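Local atomic coordinates of putative thiol-disulfide isomerase or thioredoxin (Salmonella enterica subsp. enterica serovar Typhimurium, PDB entry 3L9V), a protein that probably catalyses thiol-disulfide exchange in protein substrates, as a DsbA-like oxidoreductase with a thioredoxin fold. Residues Val19-Phe24 against Val53-Ser58; Cys26-Ala31 against Gly145-Tyr150. All blocks are in the same frame, centred on the assembly; numbering follows the deposited sequence.

Interaction 1: Val19-Phe24 against Val53-Ser58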
ATOM      1  N   VAL A  19       1.725  -6.878   5.392  1.00 23.96           N
ATOM      2  CA  VAL A  19       2.236  -5.605   4.914  1.00 25.31           C
ATOM      3  C   VAL A  19       2.220  -5.649   3.390  1.00 28.68           C
ATOM      4  O   VAL A  19       2.645  -6.641   2.799  1.00 25.34           O
ATOM      5  CB  VAL A  19       3.672  -5.389   5.389  1.00 26.72           C
ATOM      6  CG1 VAL A  19       4.304  -4.172   4.708  1.00 25.00           C
ATOM      7  CG2 VAL A  19       3.718  -5.267   6.925  1.00 27.19           C
ATOM      8  N   GLU A  20       1.717  -4.589   2.767  1.00 21.42           N
ATOM      9  CA  GLU A  20       1.797  -4.453   1.310  1.00 22.67           C
ATOM     10  C   GLU A  20       2.491  -3.146   0.868  1.00 17.20           C
ATOM     11  O   GLU A  20       2.041  -2.047   1.182  1.00 26.60           O
ATOM     12  CB  GLU A  20       0.405  -4.571   0.688  1.00 24.57           C
ATOM     13  CG  GLU A  20       0.398  -4.353  -0.806  1.00 26.77           C
ATOM     14  CD  GLU A  20      -0.989  -4.400  -1.429  1.00 41.42           C
ATOM     15  OE1 GLU A  20      -1.950  -4.899  -0.799  1.00 39.12           O
ATOM     16  OE2 GLU A  20      -1.114  -3.927  -2.571  1.00 43.80           O
ATOM     17  N   PHE A  21       3.619  -3.267   0.187  1.00 19.39           N
ATOM     18  CA  PHE A  21       4.243  -2.110  -0.438  1.00 20.86           C
ATOM     19  C   PHE A  21       3.601  -1.936  -1.806  1.00 29.09           C
ATOM     20  O   PHE A  21       3.460  -2.916  -2.569  1.00 23.90           O
ATOM     21  CB  PHE A  21       5.752  -2.297  -0.568  1.00 22.56           C
ATOM     22  CG  PHE A  21       6.489  -2.259   0.759  1.00 27.01           C
ATOM     23  CD1 PHE A  21       6.488  -3.366   1.602  1.00 28.20           C
ATOM     24  CD2 PHE A  21       7.172  -1.118   1.160  1.00 25.01           C
ATOM     25  CE1 PHE A  21       7.177  -3.347   2.819  1.00 28.81           C
ATOM     26  CE2 PHE A  21       7.848  -1.077   2.392  1.00 25.18           C
ATOM     27  CZ  PHE A  21       7.854  -2.197   3.217  1.00 25.31           C
ATOM     28  N   PHE A  22       3.199  -0.698  -2.105  1.00 22.44           N
ATOM     29  CA  PHE A  22       2.433  -0.409  -3.321  1.00 20.98           C
ATOM     30  C   PHE A  22       2.819   0.967  -3.838  1.00 26.50           C
ATOM     31  O   PHE A  22       3.498   1.726  -3.148  1.00 26.29           O
ATOM     32  CB  PHE A  22       0.909  -0.453  -3.050  1.00 17.44           C
ATOM     33  CG  PHE A  22       0.354   0.827  -2.361  1.00 22.51           C
ATOM     34  CD1 PHE A  22       0.644   1.109  -1.028  1.00 23.96           C
ATOM     35  CD2 PHE A  22      -0.424   1.733  -3.067  1.00 20.02           C
ATOM     36  CE1 PHE A  22       0.153   2.276  -0.407  1.00 20.69           C
ATOM     37  CE2 PHE A  22      -0.920   2.896  -2.475  1.00 27.46           C
ATOM     38  CZ  PHE A  22      -0.635   3.165  -1.127  1.00 27.58           C
ATOM     39  N   SER A  23       2.367   1.285  -5.047  1.00 23.08           N
ATOM     40  CA  SER A  23       2.546   2.617  -5.605  1.00 24.88           C
ATOM     41  C   SER A  23       1.287   3.057  -6.341  1.00 27.78           C
ATOM     42  O   SER A  23       0.655   2.248  -6.990  1.00 21.57           O
ATOM     43  CB  SER A  23       3.702   2.624  -6.599  1.00 27.51           C
ATOM     44  OG  SER A  23       3.700   3.841  -7.333  1.00 32.26           O
ATOM     45  N   PHE A  24       0.932   4.339  -6.273  1.00 27.68           N
ATOM     46  CA  PHE A  24      -0.210   4.818  -7.063  1.00 22.80           C
ATOM     47  C   PHE A  24       0.007   4.764  -8.594  1.00 23.28           C
ATOM     48  O   PHE A  24      -0.930   4.951  -9.379  1.00 22.70           O
ATOM     49  CB  PHE A  24      -0.646   6.207  -6.582  1.00 22.83           C
ATOM     50  CG  PHE A  24      -1.305   6.176  -5.236  1.00 27.64           C
ATOM     51  CD1 PHE A  24      -2.502   5.519  -5.064  1.00 22.80           C
ATOM     52  CD2 PHE A  24      -0.705   6.766  -4.142  1.00 30.92           C
ATOM     53  CE1 PHE A  24      -3.096   5.448  -3.825  1.00 27.28           C
ATOM     54  CE2 PHE A  24      -1.301   6.715  -2.910  1.00 27.48           C
ATOM     55  CZ  PHE A  24      -2.497   6.050  -2.747  1.00 21.47           C
ATOM     56  N   VAL A  53      -1.253  -3.464   6.825  0.57 30.27           N
ATOM     57  CA  VAL A  53      -0.770  -2.106   6.668  0.57 28.99           C
ATOM     58  C   VAL A  53      -0.158  -1.932   5.279  0.57 28.80           C
ATOM     59  O   VAL A  53       0.535  -2.830   4.796  0.57 28.36           O
ATOM     60  CB  VAL A  53       0.299  -1.794   7.730  0.57 26.87           C
ATOM     61  CG1 VAL A  53       0.703  -0.355   7.652  0.57 18.36           C
ATOM     62  CG2 VAL A  53      -0.249  -2.116   9.129  0.57 31.79           C
ATOM     63  N   LYS A  54      -0.406  -0.779   4.650  1.00 23.64           N
ATOM     64  CA  LYS A  54       0.154  -0.485   3.340  1.00 24.20           C
ATOM     65  C   LYS A  54       1.129   0.668   3.383  1.00 23.04           C
ATOM     66  O   LYS A  54       0.897   1.720   4.008  1.00 27.69           O
ATOM     67  CB  LYS A  54      -0.959  -0.196   2.301  1.00 18.76           C
ATOM     68  CG  LYS A  54      -1.985  -1.287   2.210  1.00 23.74           C
ATOM     69  CD  LYS A  54      -2.934  -1.056   1.039  1.00 31.55           C
ATOM     70  CE  LYS A  54      -2.206  -1.156  -0.283  1.00 30.13           C
ATOM     71  NZ  LYS A  54      -3.105  -1.113  -1.478  1.00 27.08           N
ATOM     72  N   TYR A  55       2.224   0.469   2.684  1.00 20.48           N
ATOM     73  CA  TYR A  55       3.248   1.458   2.601  1.00 16.39           C
ATOM     74  C   TYR A  55       3.484   1.798   1.155  1.00 23.98           C
ATOM     75  O   TYR A  55       3.607   0.905   0.323  1.00 22.57           O
ATOM     76  CB  TYR A  55       4.553   0.916   3.172  1.00 19.10           C
ATOM     77  CG  TYR A  55       4.478   0.485   4.621  1.00 25.97           C
ATOM     78  CD1 TYR A  55       4.019   1.354   5.606  1.00 33.69           C
ATOM     79  CD2 TYR A  55       4.932  -0.772   5.010  1.00 34.46           C
ATOM     80  CE1 TYR A  55       3.988   0.969   6.945  1.00 40.21           C
ATOM     81  CE2 TYR A  55       4.908  -1.168   6.345  1.00 35.84           C
ATOM     82  CZ  TYR A  55       4.438  -0.293   7.302  1.00 39.78           C
ATOM     83  OH  TYR A  55       4.404  -0.692   8.608  1.00 45.90           O
ATOM     84  N   HIS A  56       3.617   3.092   0.886  1.00 24.83           N
ATOM     85  CA  HIS A  56       3.870   3.601  -0.458  1.00 25.09           C
ATOM     86  C   HIS A  56       5.357   3.641  -0.793  1.00 27.32           C
ATOM     87  O   HIS A  56       6.199   3.899   0.077  1.00 31.87           O
ATOM     88  CB  HIS A  56       3.246   4.994  -0.636  1.00 23.92           C
ATOM     89  CG  HIS A  56       3.052   5.364  -2.065  1.00 18.36           C
ATOM     90  ND1 HIS A  56       3.951   6.143  -2.777  1.00 15.95           N
ATOM     91  CD2 HIS A  56       2.084   5.027  -2.956  1.00 16.75           C
ATOM     92  CE1 HIS A  56       3.544   6.261  -4.019  1.00 16.67           C
ATOM     93  NE2 HIS A  56       2.405   5.606  -4.158  1.00 22.73           N
ATOM     94  N   VAL A  57       5.686   3.369  -2.052  1.00 21.24           N
ATOM     95  CA  VAL A  57       7.074   3.348  -2.481  1.00 18.27           C
ATOM     96  C   VAL A  57       7.318   4.519  -3.421  1.00 25.04           C
ATOM     97  O   VAL A  57       6.464   4.871  -4.235  1.00 25.41           O
ATOM     98  CB  VAL A  57       7.489   2.005  -3.153  1.00 36.41           C
ATOM     99  CG1 VAL A  57       6.970   0.799  -2.340  1.00 25.18           C
ATOM    100  CG2 VAL A  57       7.021   1.939  -4.574  1.00 38.22           C
ATOM    101  N   SER A  58       8.496   5.114  -3.293  1.00 26.23           N
ATOM    102  CA  SER A  58       8.806   6.397  -3.898  1.00 31.25           C
ATOM    103  C   SER A  58       9.490   6.234  -5.228  1.00 36.13           C
ATOM    104  O   SER A  58       9.488   7.159  -6.032  1.00 30.34           O
ATOM    105  CB  SER A  58       9.711   7.203  -2.963  1.00 28.98           C
ATOM    106  OG  SER A  58       9.043   7.397  -1.737  1.00 38.52           O
TER
HETATM  107  O   HOH W   1      -2.306  -2.064  -4.015  1.00 24.41           O
HETATM  108  O   HOH W   2       5.506   5.650  -6.582  1.00 22.87           O
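The Phe22 ring is covered on both faces by the neighbouring strand: CE of Lys54 lies 3.7 Å above one face, and His56 turns the edge of its imidazole, CD2 foremost, toward the opposite face, an edge-to-face pair with planes at 85°. Lys54 NZ adds a cation-pi contact 4.3 Å from the centre of the Phe22 ring. At the rim of Phe22, in its plane, sits CE1 of Phe24, whose own ring runs nearly parallel to the imidazole but slid off it. On the other face of the sheet Tyr55 CD2 stands 3.7 Å above the Phe21 ring near its rim, and Val19 CG1 meets Tyr55 CD2 at 3.5 Å. Val57, just after strand 52-56, reaches the Phe21 edge with CG1. Val19, Val53, Phe21 and Tyr55 thus alternate with Glu20, Lys54, Phe22 and His56 along two parallel strands, joined through helices 27-35 and 38-43 in a beta-alpha-beta crossover of the thioredoxin fold. Backbone hydrogen bonds run from Glu20 N to Val53 O, Tyr55 N to Glu20 O, Phe22 N to Tyr55 O and Val57 N to Phe22 O. Beyond strand 18-22, His56 becomes a side-chain acceptor: with CG anti to its backbone N (chi1 -160°), its NE2 receives Phe24 N at 2.9 Å, while ND1 is hydrogen-bonded to Thr68. Glu20 and Lys54 run side by side; OE2 and NZ form a long salt bridge of 3.6 Å, bridged more tightly by a water, and the ammonium also pairs with Glu84 and Asp39. A second water links Ser23 OG, itself hydrogen-bonded to Tyr25 N, to Val57 O.

Interaction 2: Cys26-Ala31 against Gly145-Tyr150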
ATOM      1  N   CYS A  26       1.365   1.948  -9.988  0.82 31.90           N
ATOM      2  CA  CYS A  26       1.484   0.516 -10.256  0.82 27.79           C
ATOM      3  C   CYS A  26       0.151  -0.099 -10.655  0.82 20.67           C
ATOM      4  O   CYS A  26      -0.747  -0.208  -9.837  0.82 24.01           O
ATOM      5  CB  CYS A  26       2.022  -0.184  -9.000  0.82 29.11           C
ATOM      6  SG  CYS A  26       1.924  -1.994  -9.026  0.82 29.85           S
ATOM      7  N   PRO A  27       0.002  -0.487 -11.932  1.00 28.23           N
ATOM      8  CA  PRO A  27      -1.282  -1.037 -12.391  1.00 23.01           C
ATOM      9  C   PRO A  27      -1.792  -2.248 -11.575  1.00 24.11           C
ATOM     10  O   PRO A  27      -2.952  -2.284 -11.167  1.00 27.96           O
ATOM     11  CB  PRO A  27      -0.988  -1.450 -13.850  1.00 22.81           C
ATOM     12  CG  PRO A  27       0.095  -0.499 -14.291  1.00 23.51           C
ATOM     13  CD  PRO A  27       0.967  -0.318 -13.041  1.00 28.36           C
ATOM     14  N   PRO A  28      -0.920  -3.239 -11.314  1.00 28.28           N
ATOM     15  CA  PRO A  28      -1.396  -4.368 -10.516  1.00 26.89           C
ATOM     16  C   PRO A  28      -1.811  -3.938  -9.096  1.00 23.88           C
ATOM     17  O   PRO A  28      -2.701  -4.557  -8.535  1.00 25.15           O
ATOM     18  CB  PRO A  28      -0.185  -5.308 -10.467  1.00 27.93           C
ATOM     19  CG  PRO A  28       0.665  -4.906 -11.592  1.00 30.99           C
ATOM     20  CD  PRO A  28       0.454  -3.435 -11.797  1.00 23.74           C
ATOM     21  N   CYS A  29      -1.164  -2.908  -8.543  0.59 24.27           N
ATOM     22  CA  CYS A  29      -1.572  -2.357  -7.238  0.59 24.38           C
ATOM     23  C   CYS A  29      -2.967  -1.766  -7.332  0.59 22.66           C
ATOM     24  O   CYS A  29      -3.805  -2.006  -6.473  0.59 22.27           O
ATOM     25  CB  CYS A  29      -0.592  -1.289  -6.746  0.59 24.11           C
ATOM     26  SG  CYS A  29       1.122  -1.824  -6.548  0.59 30.72           S
ATOM     27  N   TYR A  30      -3.220  -1.006  -8.397  1.00 25.24           N
ATOM     28  CA  TYR A  30      -4.558  -0.488  -8.657  1.00 20.86           C
ATOM     29  C   TYR A  30      -5.540  -1.635  -8.675  1.00 18.60           C
ATOM     30  O   TYR A  30      -6.593  -1.594  -8.039  1.00 27.68           O
ATOM     31  CB  TYR A  30      -4.593   0.213 -10.028  1.00 26.74           C
ATOM     32  CG  TYR A  30      -5.989   0.625 -10.468  1.00 30.65           C
ATOM     33  CD1 TYR A  30      -6.762   1.477  -9.681  1.00 26.34           C
ATOM     34  CD2 TYR A  30      -6.524   0.175 -11.675  1.00 31.50           C
ATOM     35  CE1 TYR A  30      -8.024   1.879 -10.085  1.00 29.67           C
ATOM     36  CE2 TYR A  30      -7.795   0.574 -12.088  1.00 37.94           C
ATOM     37  CZ  TYR A  30      -8.533   1.423 -11.288  1.00 36.86           C
ATOM     38  OH  TYR A  30      -9.783   1.809 -11.675  1.00 41.03           O
ATOM     39  N   ALA A  31      -5.207  -2.680  -9.434  1.00 30.70           N
ATOM     40  CA  ALA A  31      -6.087  -3.843  -9.514  1.00 23.11           C
ATOM     41  C   ALA A  31      -6.318  -4.495  -8.139  1.00 20.65           C
ATOM     42  O   ALA A  31      -7.464  -4.807  -7.776  1.00 21.47           O
ATOM     43  CB  ALA A  31      -5.557  -4.875 -10.548  1.00 20.66           C
ATOM     44  N   GLY A 145       9.878  -4.280  -5.857  1.00 23.25           N
ATOM     45  CA  GLY A 145       8.849  -3.805  -6.757  1.00 26.62           C
ATOM     46  C   GLY A 145       7.495  -3.804  -6.093  1.00 26.62           C
ATOM     47  O   GLY A 145       7.382  -4.019  -4.886  1.00 27.24           O
ATOM     48  N   THR A 146       6.458  -3.579  -6.885  1.00 23.17           N
ATOM     49  CA  THR A 146       5.120  -3.454  -6.341  1.00 22.24           C
ATOM     50  C   THR A 146       4.116  -4.190  -7.211  1.00 24.24           C
ATOM     51  O   THR A 146       4.330  -4.363  -8.406  1.00 27.41           O
ATOM     52  CB  THR A 146       4.689  -1.965  -6.318  1.00 26.45           C
ATOM     53  OG1 THR A 146       4.955  -1.385  -7.602  1.00 23.02           O
ATOM     54  CG2 THR A 146       5.459  -1.176  -5.241  1.00 21.86           C
ATOM     55  N   PRO A 147       3.005  -4.625  -6.611  1.00 18.35           N
ATOM     56  CA  PRO A 147       2.778  -4.692  -5.162  1.00 16.03           C
ATOM     57  C   PRO A 147       3.672  -5.774  -4.531  1.00 28.81           C
ATOM     58  O   PRO A 147       3.937  -6.777  -5.171  1.00 22.38           O
ATOM     59  CB  PRO A 147       1.341  -5.183  -5.092  1.00 22.42           C
ATOM     60  CG  PRO A 147       1.206  -6.010  -6.336  1.00 26.88           C
ATOM     61  CD  PRO A 147       1.881  -5.191  -7.362  1.00 24.64           C
ATOM     62  N   SER A 148       4.142  -5.572  -3.311  1.00 25.61           N
ATOM     63  CA  SER A 148       4.897  -6.616  -2.629  1.00 28.14           C
ATOM     64  C   SER A 148       4.217  -6.857  -1.312  1.00 30.08           C
ATOM     65  O   SER A 148       4.208  -5.968  -0.447  1.00 27.32           O
ATOM     66  CB  SER A 148       6.348  -6.195  -2.380  1.00 30.93           C
ATOM     67  OG  SER A 148       7.143  -6.321  -3.535  1.00 34.23           O
ATOM     68  N   VAL A 149       3.611  -8.034  -1.188  1.00 19.00           N
ATOM     69  CA  VAL A 149       2.868  -8.431  -0.002  1.00 22.40           C
ATOM     70  C   VAL A 149       3.732  -9.337   0.884  1.00 28.54           C
ATOM     71  O   VAL A 149       4.316 -10.302   0.401  1.00 25.20           O
ATOM     72  CB  VAL A 149       1.635  -9.212  -0.389  1.00 21.81           C
ATOM     73  CG1 VAL A 149       0.899  -9.703   0.867  1.00 19.51           C
ATOM     74  CG2 VAL A 149       0.717  -8.347  -1.289  1.00 21.30           C
ATOM     75  N   TYR A 150       3.832  -9.000   2.164  1.00 22.51           N
ATOM     76  CA  TYR A 150       4.627  -9.782   3.129  1.00 23.14           C
ATOM     77  C   TYR A 150       3.748 -10.223   4.284  1.00 31.28           C
ATOM     78  O   TYR A 150       2.953  -9.435   4.797  1.00 32.60           O
ATOM     79  CB  TYR A 150       5.777  -8.958   3.685  1.00 23.66           C
ATOM     80  CG  TYR A 150       6.728  -8.499   2.632  1.00 27.71           C
ATOM     81  CD1 TYR A 150       6.509  -7.301   1.950  1.00 20.32           C
ATOM     82  CD2 TYR A 150       7.822  -9.281   2.272  1.00 21.70           C
ATOM     83  CE1 TYR A 150       7.368  -6.882   0.969  1.00 22.53           C
ATOM     84  CE2 TYR A 150       8.678  -8.875   1.280  1.00 23.21           C
ATOM     85  CZ  TYR A 150       8.447  -7.675   0.628  1.00 25.17           C
ATOM     86  OH  TYR A 150       9.305  -7.254  -0.364  1.00 25.88           O
TER
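Cys29 SG lies against the N-CD side of the Pro147 ring, 3.4 Å from Pro147 N and 3.5 Å from Pro147 CD. Cys26 approaches the same ring carbon, its SG 3.6 Å from Pro147 CD, and also comes close to Thr146, with 3.4 Å between Cys26 SG and Thr146 OG1. Both cysteines are modelled in two conformations, and these sulfur distances belong to one of them. Cys26 SG is anti to its backbone N (chi1 168°), which places it at the N-cap of helix 27-35, where it accepts a weak hydrogen bond from Cys29 N at 3.3 Å. Pro28 closes the arrangement from the helix side, its CB against Pro147 CD at 3.7 Å. Across from it, the peptide before Pro147 is cis, a bend that brings the proline ring up to both sulfurs while Thr146 CB packs on Cys29 SG. Ser148 OG donates a hydrogen bond to Gly145 O within 145-150, and Pro147 O is held by Asn159. A CxxC pair at a helix start facing a cis-proline loop is the hallmark of the thioredoxin-fold active site, consistent with a DsbA-like redox centre here.

In the fold
After the edge strand 5-7, strand 18-22 leads through a short loop into helix 27-35, so the first segments of the two interactions are close neighbours in the chain. Interaction 1 closes a loop of 28 residues, about half of them helical, when strand 52-56 returns parallel to strand 18-22 at one border of the sheet. Interaction 2 spans 113 residues, including the helices from 64-77 to 125-140, before the 145-150 segment reaches the helix start and ties the proline loop to the CxxC helix. The two loops cross, their segments alternating along the chain. Strand 18-22 has strand 148-151 as its other neighbour: Val19 O and Phe21 N probably bond to Tyr150 N and Ser148 O, joining these two strands.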